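Acid phosphatase (Bacillus anthracis, PDB 2I33) probably hydrolyses phosphate monoesters at acidic pH, as a magnesium-dependent class C acid phosphatase of the HAD superfamily. Local coordinates at residues Thr17-Met22 with Glu237-Arg242; Val63-Glu68 with Lys159-Arg164; Asp108-Thr113 with Ile120-Asn125. All coordinates share one frame; numbering follows the deposited sequence. Where two conformers were deposited one is given.

Contact 1 (Thr17-Met22 with Glu237-Arg242); sequences TDQQLM and EKDKIR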
loop_
_atom_site.group_PDB
_atom_site.type_symbol
_atom_site.label_atom_id
_atom_site.label_comp_id
_atom_site.label_asym_id
_atom_site.label_seq_id
_atom_site.Cartn_x
_atom_site.Cartn_y
_atom_site.Cartn_z
ATOM N N THR A 17 -5.825 -11.089 17.652
ATOM C CA THR A 17 -6.545 -10.005 16.981
ATOM C C THR A 17 -6.011 -8.609 17.334
ATOM O O THR A 17 -6.116 -7.688 16.515
ATOM C CB THR A 17 -8.057 -10.030 17.255
ATOM O OG1 THR A 17 -8.278 -10.235 18.644
ATOM C CG2 THR A 17 -8.730 -11.129 16.421
ATOM N N ASP A 18 -5.394 -8.476 18.501
ATOM C CA ASP A 18 -4.839 -7.190 18.897
ATOM C C ASP A 18 -3.663 -6.857 17.993
ATOM O O ASP A 18 -3.388 -5.693 17.726
ATOM C CB ASP A 18 -4.362 -7.195 20.354
ATOM C CG ASP A 18 -5.507 -7.011 21.366
ATOM O OD1 ASP A 18 -6.659 -6.759 20.936
ATOM O OD2 ASP A 18 -5.205 -7.072 22.577
ATOM N N GLN A 19 -2.975 -7.884 17.519
ATOM C CA GLN A 19 -1.822 -7.661 16.637
ATOM C C GLN A 19 -2.170 -7.058 15.279
ATOM O O GLN A 19 -1.276 -6.557 14.562
ATOM C CB GLN A 19 -1.048 -8.972 16.483
ATOM C CG GLN A 19 -0.475 -9.453 17.801
ATOM C CD GLN A 19 0.212 -10.785 17.683
ATOM O OE1 GLN A 19 0.365 -11.297 16.586
ATOM N NE2 GLN A 19 0.674 -11.332 18.805
ATOM N N GLN A 20 -3.464 -7.088 14.929
ATOM C CA GLN A 20 -4.037 -6.559 13.669
ATOM C C GLN A 20 -4.357 -5.077 13.751
ATOM O O GLN A 20 -4.677 -4.433 12.734
ATOM C CB GLN A 20 -5.418 -7.184 13.391
ATOM C CG GLN A 20 -5.564 -8.678 13.508
ATOM C CD GLN A 20 -6.998 -9.141 13.235
ATOM O OE1 GLN A 20 -7.908 -8.325 12.967
ATOM N NE2 GLN A 20 -7.213 -10.453 13.301
ATOM N N LEU A 21 -4.379 -4.561 14.965
ATOM C CA LEU A 21 -5.037 -3.296 15.203
ATOM C C LEU A 21 -4.502 -2.168 14.340
ATOM O O LEU A 21 -5.280 -1.510 13.648
ATOM C CB LEU A 21 -5.006 -2.932 16.669
ATOM C CG LEU A 21 -6.127 -1.979 17.046
ATOM C CD1 LEU A 21 -6.424 -2.053 18.544
ATOM C CD2 LEU A 21 -5.803 -0.582 16.626
ATOM N N MET A 22 -3.190 -1.960 14.328
ATOM C CA MET A 22 -2.636 -0.865 13.529
ATOM C C MET A 22 -2.881 -1.048 12.032
ATOM O O MET A 22 -3.232 -0.108 11.322
ATOM C CB MET A 22 -1.147 -0.739 13.794
ATOM C CG MET A 22 -0.881 -0.145 15.113
ATOM S SD MET A 22 -1.484 1.553 15.222
ATOM C CE MET A 22 -0.102 2.425 14.508
ATOM N N GLU A 237 0.776 -21.011 18.120
ATOM C CA GLU A 237 1.698 -21.317 17.029
ATOM C C GLU A 237 1.811 -20.103 16.135
ATOM O O GLU A 237 2.911 -19.703 15.777
ATOM C CB GLU A 237 1.214 -22.495 16.181
ATOM N N LYS A 238 0.666 -19.524 15.782
ATOM C CA LYS A 238 0.663 -18.362 14.883
ATOM C C LYS A 238 1.444 -17.213 15.496
ATOM O O LYS A 238 2.203 -16.528 14.806
ATOM C CB LYS A 238 -0.763 -17.889 14.556
ATOM C CG LYS A 238 -1.548 -18.856 13.701
ATOM C CD LYS A 238 -2.957 -18.373 13.440
ATOM C CE LYS A 238 -3.774 -19.465 12.763
ATOM N NZ LYS A 238 -5.234 -19.157 12.733
ATOM N N ASP A 239 1.255 -17.017 16.800
ATOM C CA ASP A 239 1.919 -15.937 17.522
ATOM C C ASP A 239 3.446 -16.074 17.434
ATOM O O ASP A 239 4.149 -15.099 17.168
ATOM C CB ASP A 239 1.453 -15.924 18.981
ATOM C CG ASP A 239 2.068 -14.803 19.779
ATOM O OD1 ASP A 239 2.069 -13.662 19.290
ATOM O OD2 ASP A 239 2.563 -15.073 20.900
ATOM N N LYS A 240 3.956 -17.284 17.638
ATOM C CA LYS A 240 5.394 -17.506 17.538
ATOM C C LYS A 240 5.918 -17.269 16.122
ATOM O O LYS A 240 6.993 -16.686 15.934
ATOM C CB LYS A 240 5.751 -18.921 17.979
ATOM C CG LYS A 240 7.227 -19.237 17.854
ATOM C CD LYS A 240 7.547 -20.597 18.433
ATOM C CE LYS A 240 9.011 -20.980 18.207
ATOM N NZ LYS A 240 9.957 -19.929 18.702
ATOM N N ILE A 241 5.170 -17.745 15.134
ATOM C CA ILE A 241 5.542 -17.577 13.737
ATOM C C ILE A 241 5.602 -16.114 13.403
ATOM O O ILE A 241 6.524 -15.662 12.738
ATOM C CB ILE A 241 4.551 -18.276 12.795
ATOM C CG1 ILE A 241 4.672 -19.805 12.952
ATOM C CG2 ILE A 241 4.790 -17.883 11.360
ATOM C CD1 ILE A 241 3.588 -20.570 12.242
ATOM N N ARG A 242 4.582 -15.381 13.831
ATOM C CA ARG A 242 4.540 -13.954 13.533
ATOM C C ARG A 242 5.784 -13.289 14.105
ATOM O O ARG A 242 6.468 -12.566 13.412
ATOM C CB ARG A 242 3.281 -13.324 14.110
ATOM C CG ARG A 242 2.019 -13.751 13.416
ATOM C CD ARG A 242 0.807 -13.206 14.157
ATOM N NE ARG A 242 -0.425 -13.411 13.403
ATOM C CZ ARG A 242 -1.576 -12.797 13.681
ATOM N NH1 ARG A 242 -1.667 -11.943 14.696
ATOM N NH2 ARG A 242 -2.647 -13.048 12.945
#

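Contact 2 (Val63-Glu68 with Lys159-Arg164); sequences VLDLDE and KGKEKR. With MG (magnesium ion), chain C.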
loop_
_atom_site.group_PDB
_atom_site.type_symbol
_atom_site.label_atom_id
_atom_site.label_comp_id
_atom_site.label_asym_id
_atom_site.label_seq_id
_atom_site.Cartn_x
_atom_site.Cartn_y
_atom_site.Cartn_z
ATOM N N VAL A 63 -9.925 -7.820 -15.072
ATOM C CA VAL A 63 -10.242 -8.697 -13.980
ATOM C C VAL A 63 -9.918 -7.983 -12.692
ATOM O O VAL A 63 -8.864 -7.394 -12.589
ATOM C CB VAL A 63 -9.394 -9.961 -14.064
ATOM C CG1 VAL A 63 -9.390 -10.707 -12.726
ATOM C CG2 VAL A 63 -9.888 -10.823 -15.207
ATOM N N LEU A 64 -10.837 -8.048 -11.751
ATOM C CA LEU A 64 -10.617 -7.524 -10.427
ATOM C C LEU A 64 -11.004 -8.509 -9.362
ATOM O O LEU A 64 -12.014 -9.200 -9.447
ATOM C CB LEU A 64 -11.436 -6.269 -10.186
ATOM C CG LEU A 64 -11.352 -5.192 -11.258
ATOM C CD1 LEU A 64 -12.510 -5.302 -12.250
ATOM C CD2 LEU A 64 -11.342 -3.836 -10.611
ATOM N N ASP A 65 -10.203 -8.537 -8.307
ATOM C CA ASP A 65 -10.608 -9.135 -7.081
ATOM C C ASP A 65 -11.713 -8.248 -6.481
ATOM O O ASP A 65 -11.866 -7.102 -6.888
ATOM C CB ASP A 65 -9.361 -9.153 -6.187
ATOM C CG ASP A 65 -9.633 -9.590 -4.833
ATOM O OD1 ASP A 65 -10.242 -10.669 -4.665
ATOM O OD2 ASP A 65 -9.252 -8.795 -3.922
ATOM N N LEU A 66 -12.446 -8.765 -5.485
ATOM C CA LEU A 66 -13.485 -7.968 -4.840
ATOM C C LEU A 66 -13.027 -7.450 -3.507
ATOM O O LEU A 66 -12.893 -6.263 -3.338
ATOM C CB LEU A 66 -14.800 -8.713 -4.686
ATOM C CG LEU A 66 -15.589 -8.870 -6.003
ATOM C CD1 LEU A 66 -16.794 -9.694 -5.805
ATOM C CD2 LEU A 66 -15.999 -7.500 -6.539
ATOM N N ASP A 67 -12.772 -8.349 -2.572
ATOM C CA ASP A 67 -12.539 -7.935 -1.187
ATOM C C ASP A 67 -11.177 -7.259 -1.091
ATOM O O ASP A 67 -10.136 -7.818 -1.433
ATOM C CB ASP A 67 -12.666 -9.123 -0.234
ATOM C CG ASP A 67 -14.061 -9.730 -0.266
ATOM O OD1 ASP A 67 -15.029 -8.963 -0.193
ATOM O OD2 ASP A 67 -14.188 -10.979 -0.423
ATOM N N GLU A 68 -11.208 -6.046 -0.581
ATOM C CA GLU A 68 -10.014 -5.214 -0.444
ATOM C C GLU A 68 -9.426 -4.757 -1.798
ATOM O O GLU A 68 -8.297 -4.256 -1.855
ATOM C CB GLU A 68 -8.984 -5.849 0.461
ATOM C CG GLU A 68 -9.311 -5.684 1.960
ATOM C CD GLU A 68 -10.730 -6.010 2.362
ATOM O OE1 GLU A 68 -11.062 -7.206 2.509
ATOM O OE2 GLU A 68 -11.496 -5.031 2.573
ATOM N N LYS A 159 -8.806 -24.361 -5.883
ATOM C CA LYS A 159 -7.577 -23.750 -5.399
ATOM C C LYS A 159 -7.277 -22.495 -6.221
ATOM O O LYS A 159 -7.067 -22.557 -7.422
ATOM N N GLY A 160 -7.258 -21.336 -5.574
ATOM C CA GLY A 160 -6.838 -20.130 -6.248
ATOM C C GLY A 160 -7.830 -19.700 -7.301
ATOM O O GLY A 160 -8.987 -20.115 -7.283
ATOM N N LYS A 161 -7.349 -18.886 -8.234
ATOM C CA LYS A 161 -8.188 -18.245 -9.241
ATOM C C LYS A 161 -7.784 -18.549 -10.676
ATOM O O LYS A 161 -8.442 -18.080 -11.604
ATOM C CB LYS A 161 -8.123 -16.730 -9.050
ATOM C CG LYS A 161 -8.848 -16.262 -7.827
ATOM C CD LYS A 161 -8.514 -14.817 -7.548
ATOM C CE LYS A 161 -9.397 -14.254 -6.431
ATOM N NZ LYS A 161 -9.229 -12.800 -6.272
ATOM N N GLU A 162 -6.699 -19.289 -10.865
ATOM C CA GLU A 162 -6.178 -19.465 -12.218
ATOM C C GLU A 162 -7.247 -20.030 -13.143
ATOM O O GLU A 162 -7.292 -19.676 -14.333
ATOM C CB GLU A 162 -4.913 -20.329 -12.234
ATOM C CG GLU A 162 -4.222 -20.432 -13.613
ATOM C CD GLU A 162 -3.807 -19.091 -14.237
ATOM O OE1 GLU A 162 -3.518 -18.091 -13.525
ATOM O OE2 GLU A 162 -3.750 -19.052 -15.490
ATOM N N LYS A 163 -8.097 -20.920 -12.631
ATOM C CA LYS A 163 -9.141 -21.530 -13.458
ATOM C C LYS A 163 -10.105 -20.491 -14.046
ATOM O O LYS A 163 -10.470 -20.566 -15.229
ATOM C CB LYS A 163 -9.909 -22.575 -12.647
ATOM C CG LYS A 163 -11.066 -23.215 -13.358
ATOM C CD LYS A 163 -11.610 -24.364 -12.537
ATOM C CE LYS A 163 -12.632 -25.153 -13.311
ATOM N NZ LYS A 163 -13.298 -26.147 -12.434
ATOM N N ARG A 164 -10.519 -19.537 -13.219
ATOM C CA ARG A 164 -11.417 -18.482 -13.679
ATOM C C ARG A 164 -10.715 -17.506 -14.632
ATOM O O ARG A 164 -11.312 -17.066 -15.613
ATOM C CB ARG A 164 -12.053 -17.768 -12.478
ATOM C CG ARG A 164 -13.109 -18.622 -11.823
ATOM C CD ARG A 164 -13.409 -18.127 -10.447
ATOM N NE ARG A 164 -12.448 -18.655 -9.471
ATOM C CZ ARG A 164 -12.284 -18.155 -8.246
ATOM N NH1 ARG A 164 -12.955 -17.097 -7.878
ATOM N NH2 ARG A 164 -11.408 -18.704 -7.423
HETATM MG MG MG C . -8.807 -9.413 -1.979
HETATM O O HOH W 1 -10.278 -11.032 -1.762
HETATM O O HOH W 2 -7.522 -10.858 -2.850
HETATM O O HOH W 3 -8.257 -9.704 -0.249
#

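Contact 3 (Asp108-Thr113 with Ile120-Asn125); sequences DFLKYT and IYYISN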
loop_
_atom_site.group_PDB
_atom_site.type_symbol
_atom_site.label_atom_id
_atom_site.label_comp_id
_atom_site.label_asym_id
_atom_site.label_seq_id
_atom_site.Cartn_x
_atom_site.Cartn_y
_atom_site.Cartn_z
ATOM N N ASP A 108 -15.721 4.635 -10.206
ATOM C CA ASP A 108 -15.542 5.500 -11.373
ATOM C C ASP A 108 -14.707 4.811 -12.429
ATOM O O ASP A 108 -14.977 4.939 -13.617
ATOM C CB ASP A 108 -14.922 6.835 -10.994
ATOM C CG ASP A 108 -15.900 7.756 -10.301
ATOM O OD1 ASP A 108 -17.139 7.553 -10.403
ATOM O OD2 ASP A 108 -15.413 8.727 -9.674
ATOM N N PHE A 109 -13.708 4.050 -11.987
ATOM C CA PHE A 109 -12.871 3.342 -12.934
ATOM C C PHE A 109 -13.685 2.271 -13.631
ATOM O O PHE A 109 -13.612 2.082 -14.858
ATOM C CB PHE A 109 -11.646 2.723 -12.272
ATOM C CG PHE A 109 -10.953 1.739 -13.146
ATOM C CD1 PHE A 109 -10.219 2.141 -14.252
ATOM C CD2 PHE A 109 -11.092 0.376 -12.910
ATOM C CE1 PHE A 109 -9.638 1.215 -15.077
ATOM C CE2 PHE A 109 -10.525 -0.563 -13.771
ATOM C CZ PHE A 109 -9.795 -0.143 -14.841
ATOM N N LEU A 110 -14.510 1.574 -12.858
ATOM C CA LEU A 110 -15.302 0.534 -13.467
ATOM C C LEU A 110 -16.354 1.105 -14.442
ATOM O O LEU A 110 -16.590 0.541 -15.501
ATOM C CB LEU A 110 -16.006 -0.302 -12.403
ATOM C CG LEU A 110 -15.052 -1.088 -11.506
ATOM C CD1 LEU A 110 -15.787 -1.627 -10.311
ATOM C CD2 LEU A 110 -14.393 -2.196 -12.295
ATOM N N LYS A 111 -16.986 2.223 -14.089
ATOM C CA LYS A 111 -17.905 2.869 -14.990
ATOM C C LYS A 111 -17.193 3.366 -16.246
ATOM O O LYS A 111 -17.770 3.318 -17.331
ATOM C CB LYS A 111 -18.642 4.015 -14.306
ATOM C CG LYS A 111 -19.572 3.567 -13.194
ATOM C CD LYS A 111 -20.685 2.665 -13.637
ATOM C CE LYS A 111 -21.798 3.411 -14.341
ATOM N NZ LYS A 111 -22.777 2.448 -14.901
ATOM N N TYR A 112 -15.949 3.838 -16.101
ATOM C CA TYR A 112 -15.165 4.234 -17.273
ATOM C C TYR A 112 -14.899 3.055 -18.197
ATOM O O TYR A 112 -15.113 3.099 -19.406
ATOM C CB TYR A 112 -13.846 4.824 -16.853
ATOM C CG TYR A 112 -12.984 5.222 -18.021
ATOM C CD1 TYR A 112 -13.213 6.407 -18.708
ATOM C CD2 TYR A 112 -11.924 4.420 -18.435
ATOM C CE1 TYR A 112 -12.421 6.773 -19.782
ATOM C CE2 TYR A 112 -11.139 4.787 -19.513
ATOM C CZ TYR A 112 -11.379 5.964 -20.166
ATOM O OH TYR A 112 -10.589 6.354 -21.243
ATOM N N THR A 113 -14.442 1.980 -17.578
ATOM C CA THR A 113 -14.185 0.738 -18.275
ATOM C C THR A 113 -15.421 0.297 -19.051
ATOM O O THR A 113 -15.337 -0.020 -20.247
ATOM C CB THR A 113 -13.728 -0.320 -17.270
ATOM O OG1 THR A 113 -12.512 0.110 -16.644
ATOM C CG2 THR A 113 -13.493 -1.617 -17.972
ATOM N N ILE A 120 -15.897 -6.499 -17.703
ATOM C CA ILE A 120 -15.332 -6.586 -16.365
ATOM C C ILE A 120 -15.639 -7.952 -15.793
ATOM O O ILE A 120 -16.784 -8.411 -15.837
ATOM C CB ILE A 120 -15.977 -5.521 -15.469
ATOM C CG1 ILE A 120 -15.666 -4.131 -16.050
ATOM C CG2 ILE A 120 -15.531 -5.667 -14.021
ATOM C CD1 ILE A 120 -16.578 -3.056 -15.533
ATOM N N TYR A 121 -14.617 -8.607 -15.238
ATOM C CA TYR A 121 -14.807 -9.845 -14.488
ATOM C C TYR A 121 -14.320 -9.674 -13.087
ATOM O O TYR A 121 -13.188 -9.279 -12.861
ATOM C CB TYR A 121 -14.127 -11.013 -15.156
ATOM C CG TYR A 121 -14.839 -11.212 -16.450
ATOM C CD1 TYR A 121 -16.028 -11.918 -16.497
ATOM C CD2 TYR A 121 -14.394 -10.591 -17.611
ATOM C CE1 TYR A 121 -16.734 -12.038 -17.685
ATOM C CE2 TYR A 121 -15.069 -10.702 -18.779
ATOM C CZ TYR A 121 -16.236 -11.423 -18.825
ATOM O OH TYR A 121 -16.898 -11.526 -20.029
ATOM N N TYR A 122 -15.233 -9.901 -12.160
ATOM C CA TYR A 122 -14.910 -9.870 -10.740
ATOM C C TYR A 122 -14.594 -11.302 -10.337
ATOM O O TYR A 122 -15.495 -12.104 -10.139
ATOM C CB TYR A 122 -16.077 -9.349 -9.907
ATOM C CG TYR A 122 -16.608 -8.004 -10.349
ATOM C CD1 TYR A 122 -15.979 -6.844 -9.991
ATOM C CD2 TYR A 122 -17.758 -7.905 -11.141
ATOM C CE1 TYR A 122 -16.460 -5.617 -10.369
ATOM C CE2 TYR A 122 -18.233 -6.687 -11.537
ATOM C CZ TYR A 122 -17.586 -5.542 -11.144
ATOM O OH TYR A 122 -18.063 -4.313 -11.526
ATOM N N ILE A 123 -13.305 -11.615 -10.191
ATOM C CA ILE A 123 -12.875 -12.947 -9.808
ATOM C C ILE A 123 -12.499 -12.859 -8.336
ATOM O O ILE A 123 -11.504 -12.260 -7.994
ATOM C CB ILE A 123 -11.704 -13.422 -10.677
ATOM C CG1 ILE A 123 -12.137 -13.419 -12.148
ATOM C CG2 ILE A 123 -11.260 -14.822 -10.237
ATOM C CD1 ILE A 123 -11.044 -13.794 -13.134
ATOM N N SER A 124 -13.305 -13.500 -7.497
ATOM C CA SER A 124 -13.252 -13.336 -6.050
ATOM C C SER A 124 -13.361 -14.676 -5.359
ATOM O O SER A 124 -14.065 -15.557 -5.842
ATOM C CB SER A 124 -14.431 -12.467 -5.620
ATOM O OG SER A 124 -14.673 -12.573 -4.236
ATOM N N ASN A 125 -12.656 -14.850 -4.239
ATOM C CA ASN A 125 -12.762 -16.070 -3.460
ATOM C C ASN A 125 -13.851 -16.080 -2.382
ATOM O O ASN A 125 -13.896 -16.987 -1.549
ATOM C CB ASN A 125 -11.393 -16.490 -2.927
ATOM C CG ASN A 125 -10.461 -16.900 -4.047
ATOM O OD1 ASN A 125 -10.918 -17.117 -5.162
ATOM N ND2 ASN A 125 -9.167 -17.020 -3.759
#

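Contact 1 (Thr17-Met22 with Glu237-Arg242)
The side-chain amide of Gln19 is gripped at both ends by one helix: OE1 accepts from Arg242 NH1 at 2.8 Å, and NE2 donates to Asp239 OD1 at 2.8 Å. Both bonds are nearly straight, the first with an N-H...acceptor angle of 168°. With an acceptor at one end and a donor at the other, the pair of bonds fixes which way round the amide sits. The two bonds use their flat groups differently. Gln19 OE1 lies in the guanidinium plane of Arg242, whereas NH1 stands above the plane of the carbonyl it meets. NH1 also lies alongside the glutamine stem, 3.5 Å from Gln19 CB. At the other end Asp239 OD1 lies in the amide plane, but the amide nitrogen reaches the carboxylate on its anti side and tilted out of its plane. Asp239 and Arg242 are three residues apart on helix 235-244, so their side chains leave about one turn apart and can take the two ends of a single amide. This joins the N-terminal segment 17-22, at the start of the chain's first helical region, to the helix near the C terminus, at the periphery of the HAD-type fold and across 215 residues of sequence. The Gln19 chain is extended beyond CG (chi2 176°), which carries its amide across to the helix. Arg242 is further anchored by a salt bridge from NH2 to Glu223 and a hydrogen bond from NE to Tyr227 OH. Gln19 and Met22 make backbone hydrogen bonds to the second subunit, whose Leu21 packs on Gln19 and whose Met22 packs on Arg242.

Contact 2 (Val63-Glu68 with Lys159-Arg164)
A single buried carboxylate, that of Asp65, is shared between a magnesium ion and a lysine: OD2 binds the metal at 2.1 Å, while OD1 forms a salt bridge with Lys161 NZ at 2.9 Å. Asp65, Asp67 and Thr69 fit the DxDx(T/V) pattern, consistent with the HAD motif, placed just after the end of strand 59-64 in the parallel sheet. Asp67 serves the ion through its backbone, its carbonyl O lying 2.1 Å from the magnesium. Asp180 and three waters complete six ligands, one of them, water 1, also donating a hydrogen bond to Asp65 OD1 at 2.9 Å. In HAD phosphatases the first aspartate of this signature is generally the nucleophile, and Asp65 probably has that part here; a lysine beside it is likewise a common feature of the family. With CG anti to the backbone N (chi1 173°), the Asp65 carboxylate is carried toward both the metal and the lysine. The two side chains cross at about a right angle, and the ammonium meets OD1 from above the carboxylate plane, 40° out of it. Lys161 is the N-cap residue of helix 162-171, and its extended chain runs from there to Asp65. Its NZ also has a salt bridge to Asp184 and a hydrogen bond to Ile123 O, while Asp65 OD2 is hydrogen-bonded to Thr69 OG1. At the base of the lysine, Arg164 NH2 donates to Gly160 O at 2.8 Å in a bent bond (132°), and Lys161 CB rests over one face of the Arg164 guanidinium, offset toward the rim.

Contact 3 (Asp108-Thr113 with Ile120-Asn125)
Helix 108-113 and strand 120-125 run in roughly opposing directions, their axes inclined at 137° and 10.6 Å apart at closest approach. Leu110 reaches the strand with both methyls. CD2 meets Ile120 CD1 at 4.0 Å, the two side chains crossing at about a right angle. Leu110 and Tyr122 approach from opposite directions, and CD1 comes to the ring's edge near its plane, 3.7 Å from Tyr122 OH. Ile120 CD1 also reaches the helix backbone, 3.6 Å from Leu110 O. One turn on, Thr113 CG2 touches Ile120 CG1 at 3.8 Å; this methyl is anti to its own backbone N (chi1 of OG1 -61°), which leaves OG1 to hydrogen-bond to Phe109 O at 2.9 Å. Within the strand, Ile120 CG2 lies over one face of Tyr122, offset toward the rim. This is the alpha-to-beta half of a beta-alpha-beta crossover in the Rossmann-like HAD core, the helix packing on the strand it precedes; Leu64 of adjacent strand 59-64 touches both Leu110 and Ile120. Like Thr113 OG1, Tyr122 OH has a hydrogen-bond partner that is not across the contact, Pro144 O. No hydrogen bond crosses between the segments, and what joins them is apolar packing.

From the N terminus the chain passes through residues 17-22, then strand 59-64 and the metal-binding loop, then helix 106-115 and strand 119-125, before returning through 159-164, and reaches 237-242 close to the C terminus. Contact 3 closes the shortest loop, between a helix and the following strand. It falls within the span closed by contact 2, and that span within the one closed by contact 1; none cross. Contacts 2 and 3 share the parallel sheet through neighbouring strands and touch directly: Arg164 NH1 lies 2.8 Å from Ser124 O, a probable hydrogen bond. Contact 1 stands apart, tying the chain's two ends together, with nearest atoms about 11 Å from contact 2.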